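Long-range contacts in malonyl acyl carrier protein transacylase (Streptococcus pneumoniae, PDB 3IM8), which probably transfers the malonyl group from malonyl-CoA to holo acyl carrier protein, supplying malonyl-ACP for fatty acid synthesis: residues A[121-126]-A[195-200]; A[128-133]-A[166-171]; A[133-138]-A[161-166]; A[146-151]-A[175-180]; A[152-157]-A[171-176]. All coordinates share one frame; numbering follows the deposited sequence.

Contact 1. Residues A[121-126]-A[195-200]; sequences EAAPAD and SGPFHT. With ACT (acetate ion), chain B.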
# COMPACT_ATOMS: atom_id res chain seq x y z
N GLU A 121 15.80 -0.77 7.54
CA GLU A 121 16.86 -1.29 8.43
C GLU A 121 16.54 -2.71 8.90
O GLU A 121 17.40 -3.54 8.98
CB GLU A 121 17.11 -0.34 9.62
CG GLU A 121 16.07 -0.39 10.75
CD GLU A 121 16.15 0.78 11.77
OE1 GLU A 121 16.43 0.49 12.96
OE2 GLU A 121 15.88 1.96 11.38
N ALA A 122 15.28 -2.98 9.22
CA ALA A 122 14.93 -4.26 9.77
C ALA A 122 14.90 -5.32 8.66
O ALA A 122 15.17 -6.49 8.92
CB ALA A 122 13.59 -4.18 10.50
N ALA A 123 14.59 -4.91 7.43
CA ALA A 123 14.49 -5.87 6.35
C ALA A 123 14.99 -5.24 5.04
O ALA A 123 14.18 -4.69 4.28
CB ALA A 123 13.02 -6.36 6.20
N PRO A 124 16.33 -5.30 4.76
CA PRO A 124 16.78 -4.55 3.54
C PRO A 124 16.20 -5.13 2.22
O PRO A 124 15.78 -6.32 2.18
CB PRO A 124 18.34 -4.60 3.61
CG PRO A 124 18.66 -4.93 5.10
CD PRO A 124 17.49 -5.82 5.55
N ALA A 125 16.20 -4.32 1.16
CA ALA A 125 15.48 -4.62 -0.11
C ALA A 125 15.92 -5.90 -0.81
O ALA A 125 15.12 -6.55 -1.52
CB ALA A 125 15.57 -3.45 -1.09
N ASP A 126 17.18 -6.29 -0.59
CA ASP A 126 17.68 -7.51 -1.21
C ASP A 126 17.65 -8.72 -0.27
O ASP A 126 17.96 -9.81 -0.73
CB ASP A 126 19.12 -7.29 -1.76
CG ASP A 126 19.57 -8.40 -2.77
OD1 ASP A 126 20.75 -8.80 -2.66
OD2 ASP A 126 18.77 -8.88 -3.63
N SER A 195 11.36 -5.82 -2.50
CA SER A 195 11.59 -5.29 -1.15
C SER A 195 12.02 -6.41 -0.20
O SER A 195 12.02 -7.62 -0.58
CB SER A 195 10.32 -4.61 -0.59
OG SER A 195 9.25 -5.56 -0.51
N GLY A 196 12.38 -6.02 1.02
CA GLY A 196 12.56 -7.00 2.07
C GLY A 196 11.30 -7.83 2.28
O GLY A 196 10.22 -7.50 1.74
N PRO A 197 11.38 -8.93 3.08
CA PRO A 197 10.17 -9.73 3.27
C PRO A 197 9.18 -9.05 4.26
O PRO A 197 9.01 -9.52 5.35
CB PRO A 197 10.73 -11.07 3.81
CG PRO A 197 12.01 -10.69 4.57
CD PRO A 197 12.47 -9.33 4.01
N PHE A 198 8.57 -7.93 3.83
CA PHE A 198 7.61 -7.13 4.59
C PHE A 198 6.34 -7.96 4.83
O PHE A 198 6.01 -8.87 4.02
CB PHE A 198 7.24 -5.87 3.78
CG PHE A 198 8.38 -4.89 3.58
CD1 PHE A 198 8.25 -3.90 2.63
CD2 PHE A 198 9.53 -4.93 4.35
CE1 PHE A 198 9.26 -2.92 2.44
CE2 PHE A 198 10.55 -3.98 4.18
CZ PHE A 198 10.42 -2.97 3.21
N HIS A 199 5.61 -7.66 5.90
CA HIS A 199 4.31 -8.31 6.23
C HIS A 199 4.47 -9.80 6.67
O HIS A 199 3.58 -10.63 6.47
CB HIS A 199 3.24 -8.10 5.13
CG HIS A 199 3.17 -6.70 4.61
ND1 HIS A 199 2.60 -5.66 5.32
CD2 HIS A 199 3.63 -6.15 3.45
CE1 HIS A 199 2.72 -4.53 4.63
NE2 HIS A 199 3.33 -4.81 3.49
N THR A 200 5.61 -10.05 7.35
CA THR A 200 5.94 -11.31 8.05
C THR A 200 6.55 -10.94 9.45
O THR A 200 6.93 -9.78 9.69
CB THR A 200 6.97 -12.16 7.23
OG1 THR A 200 8.30 -11.62 7.35
CG2 THR A 200 6.56 -12.27 5.73
C ACT B . 5.27 -1.81 1.85
O ACT B . 4.78 -2.84 2.45
OXT ACT B . 5.27 -0.58 2.40
CH3 ACT B . 5.79 -2.21 0.48
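A123, P124 and A125 rest on S195, G196, P197 and F198 in a van der Waals contact of two irregular runs, one directly following helix 105-122, the other in the loop between strand 188-191 and helix 204-215. The methyl of A123 meets two rings, its CB lying 3.7 Å from P197 CD and 4.0 Å from F198 CE2. A123 is the first residue to abandon helical backbone angles, and its carbonyl turns to the loop, where A123 O receives a CA-H...O contact from G196 CA at 3.6 Å. P124 O also comes to 3.3 Å from G196 CA. Within the loop, F198 N to G196 O (2.7 Å) closes an inverse gamma turn centred on P197, and T200 OG1 donates to P197 O. F198 carries CG anti to its carbonyl carbon (chi1 -66°), which lets the ring reach A123 through CE2 while F198 CD1 lies 3.6 Å from acetate O; the acetate methyl sits at the ring edge, in plane. H199 NE2 donates to that same acetate O at 2.7 Å, along a bent path (138° at H), while Q247 O takes its ND1. The acetate, probably from the crystallisation liquor, also bonds S90 OG and R115 NH1. With H199 and S90 the predicted active-site residues, this is consistent with the Ser-His acyl pocket of the FabD family.

Contact 2. Residues A[128-133]-A[166-171]; sequences GKMVAV and VIAGEV
M130, V131 and A132 pair with V166, I167 and A168 in the tight stretch of an antiparallel strand pair whose axes approach to 4.6 Å. K129 with G169 and V131 with I167 form the hydrogen-bonded pairs; V131 N reaches I167 O at 3.0 Å, and I167 N returns to V131 O at the same length. The non-hydrogen-bonded pairs, M130 with A168 and A132 with V166, each set an alanine against a larger side chain: M130 CG touches A168 CB at 3.7 Å. Beyond CG the methionine bends at chi3 (65°), carrying CE across V166 to 3.9 Å from its CG1. On this face S195 touches M130 and T200 touches A168, both from the loop that holds 195-200. V131 and I167 point to the other face, which helices 138-148 and 171-184 cover. There I167 sets CG1 between its backbone N and carbonyl carbon (chi1 63°), so that CG1 lies 4.0 Å from V131 CB, while CG2 meets V133 CG2.

Toward G128 the backbones stay paired, K129 N reaching G169 O at 2.8 Å and G128, at positive phi, bringing its CA to 3.3 Å from G169 O. It is the side chains that turn outward here. V171 is exposed, and its CG2 comes no nearer than 4.1 Å to G128 O; K129 runs out in an extended chain to a long, weak ion pair with D175. The pair forms the centre of a ferredoxin-like subdomain, joining its first and third strands.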
# COMPACT_ATOMS: atom_id res chain seq x y z
N GLY A 128 16.02 -11.77 2.49
CA GLY A 128 14.90 -12.73 2.36
C GLY A 128 14.35 -13.05 0.95
O GLY A 128 15.02 -12.88 -0.04
N LYS A 129 13.11 -13.53 0.85
CA LYS A 129 12.61 -13.93 -0.47
C LYS A 129 11.09 -13.68 -0.51
O LYS A 129 10.47 -13.59 0.54
CB LYS A 129 12.99 -15.40 -0.78
CG LYS A 129 12.66 -15.87 -2.23
CD LYS A 129 13.50 -17.04 -2.81
CE LYS A 129 12.87 -17.47 -4.19
NZ LYS A 129 13.67 -18.30 -5.16
N MET A 130 10.53 -13.55 -1.73
CA MET A 130 9.12 -13.28 -2.02
C MET A 130 8.73 -14.00 -3.30
O MET A 130 9.41 -13.85 -4.34
CB MET A 130 8.86 -11.75 -2.17
CG MET A 130 8.84 -11.00 -0.82
SD MET A 130 8.77 -9.22 -1.01
CE MET A 130 7.13 -9.21 -1.76
N VAL A 131 7.66 -14.79 -3.26
CA VAL A 131 7.29 -15.47 -4.46
C VAL A 131 5.85 -15.18 -4.64
O VAL A 131 5.12 -15.26 -3.69
CB VAL A 131 7.55 -17.01 -4.37
CG1 VAL A 131 6.99 -17.68 -5.61
CG2 VAL A 131 9.04 -17.29 -4.31
N ALA A 132 5.43 -14.78 -5.84
CA ALA A 132 4.00 -14.73 -6.16
C ALA A 132 3.54 -16.12 -6.59
O ALA A 132 4.04 -16.69 -7.55
CB ALA A 132 3.72 -13.71 -7.26
N VAL A 133 2.56 -16.64 -5.86
CA VAL A 133 1.95 -17.92 -6.16
C VAL A 133 0.62 -17.70 -6.89
O VAL A 133 -0.38 -17.32 -6.29
CB VAL A 133 1.69 -18.75 -4.89
CG1 VAL A 133 1.10 -20.10 -5.24
CG2 VAL A 133 2.98 -18.91 -4.09
N VAL A 166 1.15 -13.60 -2.62
CA VAL A 166 2.56 -13.57 -2.43
C VAL A 166 2.92 -14.10 -1.05
O VAL A 166 2.41 -13.61 -0.02
CB VAL A 166 3.18 -12.13 -2.59
CG1 VAL A 166 4.73 -12.19 -2.46
CG2 VAL A 166 2.74 -11.49 -3.92
N ILE A 167 3.82 -15.09 -1.03
CA ILE A 167 4.42 -15.58 0.23
C ILE A 167 5.75 -14.88 0.43
O ILE A 167 6.44 -14.58 -0.53
CB ILE A 167 4.57 -17.14 0.21
CG1 ILE A 167 5.53 -17.58 -0.92
CG2 ILE A 167 3.21 -17.77 -0.12
CD1 ILE A 167 6.22 -18.92 -0.61
N ALA A 168 6.13 -14.65 1.68
CA ALA A 168 7.41 -14.03 1.95
C ALA A 168 8.10 -14.63 3.19
O ALA A 168 7.47 -15.37 3.97
CB ALA A 168 7.20 -12.52 2.12
N GLY A 169 9.39 -14.31 3.36
CA GLY A 169 10.15 -14.62 4.59
C GLY A 169 11.61 -14.90 4.31
O GLY A 169 12.18 -14.29 3.41
N GLU A 170 12.23 -15.83 5.05
CA GLU A 170 13.67 -16.14 4.89
C GLU A 170 13.95 -17.13 3.74
O GLU A 170 13.09 -17.92 3.33
CB GLU A 170 14.24 -16.69 6.21
CG GLU A 170 13.96 -15.83 7.42
CD GLU A 170 14.29 -16.51 8.72
OE1 GLU A 170 13.44 -17.18 9.29
OE2 GLU A 170 15.41 -16.35 9.21
N VAL A 171 15.17 -17.04 3.19
CA VAL A 171 15.46 -17.74 1.92
C VAL A 171 15.17 -19.22 2.00
O VAL A 171 14.39 -19.72 1.23
CB VAL A 171 16.91 -17.54 1.44
CG1 VAL A 171 17.13 -18.31 0.13
CG2 VAL A 171 17.22 -16.04 1.31

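Contact 3. Residues A[133-138]-A[161-166]; sequences VLNTPV and TPAQIV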
# COMPACT_ATOMS: atom_id res chain seq x y z
N VAL A 133 2.56 -16.64 -5.86
CA VAL A 133 1.95 -17.92 -6.16
C VAL A 133 0.62 -17.70 -6.89
O VAL A 133 -0.38 -17.32 -6.29
CB VAL A 133 1.69 -18.75 -4.89
CG1 VAL A 133 1.10 -20.10 -5.24
CG2 VAL A 133 2.98 -18.91 -4.09
N LEU A 134 0.64 -17.94 -8.20
CA LEU A 134 -0.51 -17.70 -9.06
C LEU A 134 -1.38 -18.94 -9.21
O LEU A 134 -0.90 -20.07 -9.24
CB LEU A 134 -0.05 -17.21 -10.43
CG LEU A 134 0.35 -15.74 -10.53
CD1 LEU A 134 1.14 -15.31 -9.31
CD2 LEU A 134 1.14 -15.48 -11.81
N ASN A 135 -2.69 -18.73 -9.26
CA ASN A 135 -3.65 -19.82 -9.48
C ASN A 135 -3.46 -21.10 -8.66
O ASN A 135 -3.39 -22.19 -9.21
CB ASN A 135 -3.70 -20.17 -10.97
CG ASN A 135 -4.14 -19.00 -11.83
OD1 ASN A 135 -3.43 -18.58 -12.74
ND2 ASN A 135 -5.32 -18.46 -11.54
N THR A 136 -3.50 -20.96 -7.33
CA THR A 136 -3.59 -22.09 -6.41
C THR A 136 -4.49 -21.72 -5.22
O THR A 136 -4.48 -20.58 -4.77
CB THR A 136 -2.21 -22.51 -5.88
OG1 THR A 136 -2.06 -22.09 -4.52
CG2 THR A 136 -1.11 -21.88 -6.72
N PRO A 137 -5.28 -22.68 -4.71
CA PRO A 137 -6.21 -22.35 -3.62
C PRO A 137 -5.47 -21.79 -2.40
O PRO A 137 -4.36 -22.24 -2.09
CB PRO A 137 -6.81 -23.72 -3.27
CG PRO A 137 -6.71 -24.47 -4.51
CD PRO A 137 -5.39 -24.10 -5.08
N VAL A 138 -6.07 -20.82 -1.72
CA VAL A 138 -5.43 -20.19 -0.54
C VAL A 138 -4.99 -21.22 0.51
O VAL A 138 -3.92 -21.12 1.07
CB VAL A 138 -6.32 -19.05 0.09
CG1 VAL A 138 -7.70 -19.53 0.43
CG2 VAL A 138 -5.65 -18.42 1.29
N THR A 161 -5.40 -11.24 -5.02
CA THR A 161 -6.63 -11.80 -5.59
C THR A 161 -6.79 -13.27 -5.12
O THR A 161 -5.83 -13.82 -4.56
CB THR A 161 -6.63 -11.74 -7.14
OG1 THR A 161 -5.79 -12.77 -7.66
CG2 THR A 161 -6.09 -10.34 -7.65
N PRO A 162 -7.99 -13.89 -5.30
CA PRO A 162 -8.09 -15.31 -4.95
C PRO A 162 -7.09 -16.19 -5.73
O PRO A 162 -6.76 -17.32 -5.29
CB PRO A 162 -9.54 -15.67 -5.30
CG PRO A 162 -10.32 -14.34 -5.17
CD PRO A 162 -9.30 -13.31 -5.70
N ALA A 163 -6.56 -15.67 -6.84
CA ALA A 163 -5.56 -16.42 -7.65
C ALA A 163 -4.16 -15.75 -7.71
O ALA A 163 -3.41 -15.92 -8.66
CB ALA A 163 -6.12 -16.74 -9.03
N GLN A 164 -3.86 -14.95 -6.70
CA GLN A 164 -2.60 -14.21 -6.67
C GLN A 164 -2.20 -13.90 -5.24
O GLN A 164 -2.65 -12.91 -4.66
CB GLN A 164 -2.72 -12.92 -7.48
CG GLN A 164 -1.49 -12.58 -8.30
CD GLN A 164 -0.52 -11.68 -7.56
OE1 GLN A 164 0.03 -12.06 -6.53
NE2 GLN A 164 -0.32 -10.48 -8.08
N ILE A 165 -1.36 -14.76 -4.67
CA ILE A 165 -0.95 -14.59 -3.29
C ILE A 165 0.56 -14.64 -3.19
O ILE A 165 1.20 -15.61 -3.65
CB ILE A 165 -1.60 -15.71 -2.38
CG1 ILE A 165 -3.12 -15.41 -2.28
CG2 ILE A 165 -0.93 -15.75 -0.98
CD1 ILE A 165 -4.02 -16.54 -1.82
N VAL A 166 1.15 -13.60 -2.62
CA VAL A 166 2.56 -13.57 -2.43
C VAL A 166 2.92 -14.10 -1.05
O VAL A 166 2.41 -13.61 -0.02
CB VAL A 166 3.18 -12.13 -2.59
CG1 VAL A 166 4.73 -12.19 -2.46
CG2 VAL A 166 2.74 -11.49 -3.92
O HOH W 1 -7.87 -18.93 -3.37
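A163, Q164 and I165 come against V133, L134, N135 and V138 as the chain leaves a tight turn. T161 to Q164 is that turn, of type I, doubled by an ST turn in which T161 OG1 accepts from A163 N at 3.1 Å. P162 meets the other segment through a water, which donates to P162 O and accepts from V138 N. A163 takes N135 N on its carbonyl oxygen at 3.0 Å. N135 ND2 is modelled 3.1 Å from A163 CB, an approach close enough that it may reflect imprecision of the model. Q164 forms a non-hydrogen-bonded pair with L134; the two side chains run side by side in the same direction, touching at Q164 CG and L134 CD1 (3.9 Å). Its OE1 is tied to N160 ND2. I165 forms the hydrogen-bonded pair with V133: V133 N donates to I165 O at 2.8 Å, and I165 N to V133 O at 3.2 Å. From a chi1 of -70°, with CG1 anti to the carbonyl carbon, the isoleucine swings I165 CD1 across to V138 CB, 3.9 Å away at the start of helix 138-148. I165 also packs on I141 of that helix and on P156 and Y159 of strand 154-161, while L134 lies against R188 and I190 of strand 188-191, and T161 and Q164 reach F281 of helix 277-285.

Contact 4. Residues A[146-151]-A[175-180]; sequences QKASEL and DRAVEL
K147 and L180 cross at about a right angle, the aliphatic run of the lysine passing over the branched end of the leucine. K147 CB lies 3.6 Å from L180 CD1, and farther along, K147 CD is 3.8 Å from L180 CD2. The lysine leaves its helix with CG anti to the backbone N (chi1 -161°) and then bends at chi3, a course that keeps its methylenes on the leucine rather than straight out into solvent. L180 serves a second partner on its own helix: the guanidinium of R176 lies flat over it, with L180 CG 3.9 Å from the plane and under its centre. A148 holds the middle of the contact. Its CB comes to 3.5 Å of A177 N and 3.9 Å of A177 CB, a small-residue meeting that lets helices 138-148 and 171-184 approach closely. These are the two helices of a ferredoxin-like beta-alpha-beta-beta-alpha-beta unit, packed side by side over one face of its sheet; V154 of strand 154-161 touches both A148 and A177 from the sheet side. At the other end L151 and R176 cross obliquely. L151 CD2 overlaps the CB and CG methylenes of R176, although its modelled distance to R176 CG is doubtfully short. The arginine, bent at chi2 (59°), turns its charged end to E179, an ion pair whose modelled length is likewise doubtful. K147 NZ and R176 NH2 stay 6.2 Å apart at this partly solvent-facing edge, and E179 probably offsets the arginine's charge.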
# COMPACT_ATOMS: atom_id res chain seq x y z
N GLN A 146 2.94 -23.31 6.26
CA GLN A 146 2.95 -23.90 7.59
C GLN A 146 3.94 -25.05 7.75
O GLN A 146 4.80 -24.96 8.64
CB GLN A 146 1.53 -24.22 8.07
CG GLN A 146 1.00 -22.99 8.85
CD GLN A 146 -0.51 -22.87 8.83
OE1 GLN A 146 -1.21 -23.86 8.59
NE2 GLN A 146 -1.03 -21.63 9.09
N LYS A 147 3.88 -26.07 6.89
CA LYS A 147 4.89 -27.14 6.90
C LYS A 147 6.32 -26.59 6.82
O LYS A 147 7.21 -27.00 7.56
CB LYS A 147 4.68 -28.09 5.74
CG LYS A 147 5.36 -29.45 5.92
CD LYS A 147 4.85 -30.45 4.88
CE LYS A 147 3.29 -30.68 4.91
NZ LYS A 147 2.65 -31.10 3.58
N ALA A 148 6.53 -25.61 5.94
CA ALA A 148 7.86 -25.04 5.72
C ALA A 148 8.39 -24.20 6.88
O ALA A 148 9.59 -24.00 6.93
CB ALA A 148 7.87 -24.20 4.44
N SER A 149 7.50 -23.73 7.78
CA SER A 149 7.85 -22.80 8.90
C SER A 149 8.78 -23.35 9.97
O SER A 149 9.38 -22.60 10.77
CB SER A 149 6.59 -22.25 9.60
OG SER A 149 5.87 -21.39 8.75
N GLU A 150 8.90 -24.66 9.99
CA GLU A 150 9.86 -25.31 10.85
C GLU A 150 11.27 -24.88 10.49
O GLU A 150 12.18 -24.78 11.36
CB GLU A 150 9.74 -26.79 10.62
CG GLU A 150 10.79 -27.54 11.37
CD GLU A 150 10.62 -29.03 11.25
OE1 GLU A 150 10.69 -29.56 10.11
OE2 GLU A 150 10.41 -29.62 12.32
N LEU A 151 11.45 -24.63 9.19
CA LEU A 151 12.74 -24.24 8.65
C LEU A 151 13.05 -22.73 8.78
O LEU A 151 14.11 -22.32 8.34
CB LEU A 151 12.82 -24.73 7.19
CG LEU A 151 13.09 -26.23 6.96
CD1 LEU A 151 12.12 -27.18 7.62
CD2 LEU A 151 13.14 -26.52 5.47
N ASP A 175 12.14 -21.20 -0.01
CA ASP A 175 12.52 -22.27 -0.98
C ASP A 175 11.81 -23.57 -0.61
O ASP A 175 11.35 -24.28 -1.51
CB ASP A 175 14.06 -22.51 -1.02
CG ASP A 175 14.83 -21.39 -1.74
OD1 ASP A 175 14.23 -20.69 -2.59
OD2 ASP A 175 16.04 -21.20 -1.44
N ARG A 176 11.71 -23.90 0.68
CA ARG A 176 11.05 -25.15 1.12
C ARG A 176 9.55 -25.05 0.80
O ARG A 176 8.96 -25.99 0.22
CB ARG A 176 11.37 -25.47 2.62
CG ARG A 176 10.76 -26.76 3.29
CD ARG A 176 11.06 -28.20 2.68
NE ARG A 176 10.13 -29.22 3.28
CZ ARG A 176 9.64 -30.31 2.67
NH1 ARG A 176 9.96 -30.62 1.43
NH2 ARG A 176 8.81 -31.13 3.33
N ALA A 177 8.94 -23.90 1.14
CA ALA A 177 7.56 -23.58 0.73
C ALA A 177 7.22 -23.77 -0.76
O ALA A 177 6.21 -24.37 -1.07
CB ALA A 177 7.19 -22.17 1.18
N VAL A 178 8.02 -23.25 -1.70
CA VAL A 178 7.71 -23.44 -3.14
C VAL A 178 7.88 -24.88 -3.59
O VAL A 178 7.13 -25.36 -4.44
CB VAL A 178 8.49 -22.47 -4.14
CG1 VAL A 178 8.06 -21.01 -3.99
CG2 VAL A 178 9.99 -22.60 -4.04
N GLU A 179 8.84 -25.58 -2.99
CA GLU A 179 9.04 -27.02 -3.26
C GLU A 179 7.76 -27.72 -2.87
O GLU A 179 7.21 -28.53 -3.62
CB GLU A 179 10.23 -27.54 -2.45
CG GLU A 179 10.44 -29.07 -2.50
CD GLU A 179 11.43 -29.55 -1.46
OE1 GLU A 179 12.58 -29.04 -1.48
OE2 GLU A 179 11.06 -30.43 -0.61
N LEU A 180 7.23 -27.37 -1.69
CA LEU A 180 5.98 -27.99 -1.28
C LEU A 180 4.86 -27.58 -2.23
O LEU A 180 4.03 -28.40 -2.58
CB LEU A 180 5.67 -27.67 0.18
CG LEU A 180 6.44 -28.49 1.21
CD1 LEU A 180 6.35 -27.78 2.56
CD2 LEU A 180 5.91 -29.96 1.27

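Contact 5. Residues A[152-157]-A[171-176]; sequences GVVTPA and VVAVDR
G152 meets A173 through its backbone: G152 O lies 3.4 Å from A173 CB, and the glycine, with no side chain of its own, lets the helix residue come in close. Its backbone angles (phi 132°) are ones that suit glycine. V153 follows; its side chain leaves the helix side and packs on T200 and L202, and it contributes only its carbonyl, V153 O being 3.7 Å from A173 CB. The methyl of A173 is thus held against two successive carbonyl groups. V153 N is taken by OE1 of E170, the N-cap residue of helix 171-184, which ties the start of that helix to the start of strand 154-161. V154 then turns its side chain to the helix. This strand and helix are the second strand and second helix of a ferredoxin-like subdomain, and V154 is one of the sheet residues that touch the helix. Its CG1 sits between backbone N and carbonyl carbon (chi1 50°), leaving V154 CG1 3.9 Å from A173 CB and sending CG2, anti to the N, toward the next helix residue. V154 and V174 cross obliquely, CG2 to CG2 at 3.7 Å. V174 continues onto V131 and I167 of strands 129-134 and 164-169. C145 of helix 138-148 touches V154 as well, which places the valine where the two helices meet. Beyond it, T155 and A157 join strand 164-169 through backbone bonds to A168 and V166.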
# COMPACT_ATOMS: atom_id res chain seq x y z
N GLY A 152 12.13 -21.93 9.36
CA GLY A 152 12.22 -20.46 9.48
C GLY A 152 10.95 -19.68 9.07
O GLY A 152 9.97 -20.27 8.59
N VAL A 153 10.97 -18.36 9.20
CA VAL A 153 9.84 -17.51 8.74
C VAL A 153 9.47 -17.65 7.26
O VAL A 153 10.24 -17.30 6.38
CB VAL A 153 10.06 -16.01 9.07
CG1 VAL A 153 8.79 -15.22 8.70
CG2 VAL A 153 10.41 -15.85 10.58
N VAL A 154 8.27 -18.18 6.99
CA VAL A 154 7.62 -18.11 5.68
C VAL A 154 6.09 -18.03 5.82
O VAL A 154 5.46 -18.96 6.30
CB VAL A 154 8.03 -19.31 4.80
CG1 VAL A 154 7.85 -20.63 5.59
CG2 VAL A 154 7.27 -19.30 3.50
N THR A 155 5.47 -16.91 5.44
CA THR A 155 3.98 -16.84 5.45
C THR A 155 3.43 -16.10 4.22
O THR A 155 4.20 -15.40 3.53
CB THR A 155 3.41 -16.17 6.72
OG1 THR A 155 4.01 -14.88 6.90
CG2 THR A 155 3.65 -17.04 7.96
N PRO A 156 2.12 -16.26 3.91
CA PRO A 156 1.59 -15.35 2.89
C PRO A 156 1.72 -13.91 3.39
O PRO A 156 1.39 -13.63 4.54
CB PRO A 156 0.12 -15.77 2.75
CG PRO A 156 0.13 -17.23 3.12
CD PRO A 156 1.11 -17.25 4.33
N ALA A 157 2.23 -13.03 2.53
CA ALA A 157 2.42 -11.61 2.83
C ALA A 157 1.31 -10.75 2.19
O ALA A 157 0.84 -9.79 2.80
CB ALA A 157 3.83 -11.13 2.30
N VAL A 171 15.17 -17.04 3.19
CA VAL A 171 15.46 -17.74 1.92
C VAL A 171 15.17 -19.22 2.00
O VAL A 171 14.39 -19.72 1.23
CB VAL A 171 16.91 -17.54 1.44
CG1 VAL A 171 17.13 -18.31 0.13
CG2 VAL A 171 17.22 -16.04 1.31
N VAL A 172 15.80 -19.92 2.95
CA VAL A 172 15.71 -21.39 2.98
C VAL A 172 14.27 -21.82 3.23
O VAL A 172 13.77 -22.77 2.59
CB VAL A 172 16.58 -21.98 4.08
CG1 VAL A 172 16.26 -23.48 4.26
CG2 VAL A 172 18.07 -21.69 3.77
N ALA A 173 13.61 -21.10 4.14
CA ALA A 173 12.21 -21.38 4.46
C ALA A 173 11.30 -21.15 3.26
O ALA A 173 10.41 -21.97 2.97
CB ALA A 173 11.75 -20.59 5.69
N VAL A 174 11.52 -20.06 2.51
CA VAL A 174 10.65 -19.81 1.35
C VAL A 174 10.87 -20.82 0.21
O VAL A 174 9.91 -21.21 -0.48
CB VAL A 174 10.73 -18.34 0.84
CG1 VAL A 174 10.11 -18.23 -0.59
CG2 VAL A 174 10.01 -17.36 1.84
N ASP A 175 12.14 -21.20 -0.01
CA ASP A 175 12.52 -22.27 -0.98
C ASP A 175 11.81 -23.57 -0.61
O ASP A 175 11.35 -24.28 -1.51
CB ASP A 175 14.06 -22.51 -1.02
CG ASP A 175 14.83 -21.39 -1.74
OD1 ASP A 175 14.23 -20.69 -2.59
OD2 ASP A 175 16.04 -21.20 -1.44
N ARG A 176 11.71 -23.90 0.68
CA ARG A 176 11.05 -25.15 1.12
C ARG A 176 9.55 -25.05 0.80
O ARG A 176 8.96 -25.99 0.22
CB ARG A 176 11.37 -25.47 2.62
CG ARG A 176 10.76 -26.76 3.29
CD ARG A 176 11.06 -28.20 2.68
NE ARG A 176 10.13 -29.22 3.28
CZ ARG A 176 9.64 -30.31 2.67
NH1 ARG A 176 9.96 -30.62 1.43
NH2 ARG A 176 8.81 -31.13 3.33

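Overall arrangement
Leaving helix 105-122, the chain enters contact 1, whose loop from 121-126 to 195-200 encloses all the others. Contact 2 follows on strand 129-134, and contact 3 is nested inside it: the two share V133 and V166 and zip together the same strands, 129-134 and 164-169. Contacts 4 and 5 start later, at 146-151 and 152-157, and cross contacts 2 and 3; both end on helix 171-184 and share D175 and R176. Contact 4 joins the two helices, and contact 5 lays helix 171-184 on strand 154-161. Contact 1 touches contacts 2 and 5 through P197, T200 and H199, linking this subdomain to the loop that carries the predicted active-site H199.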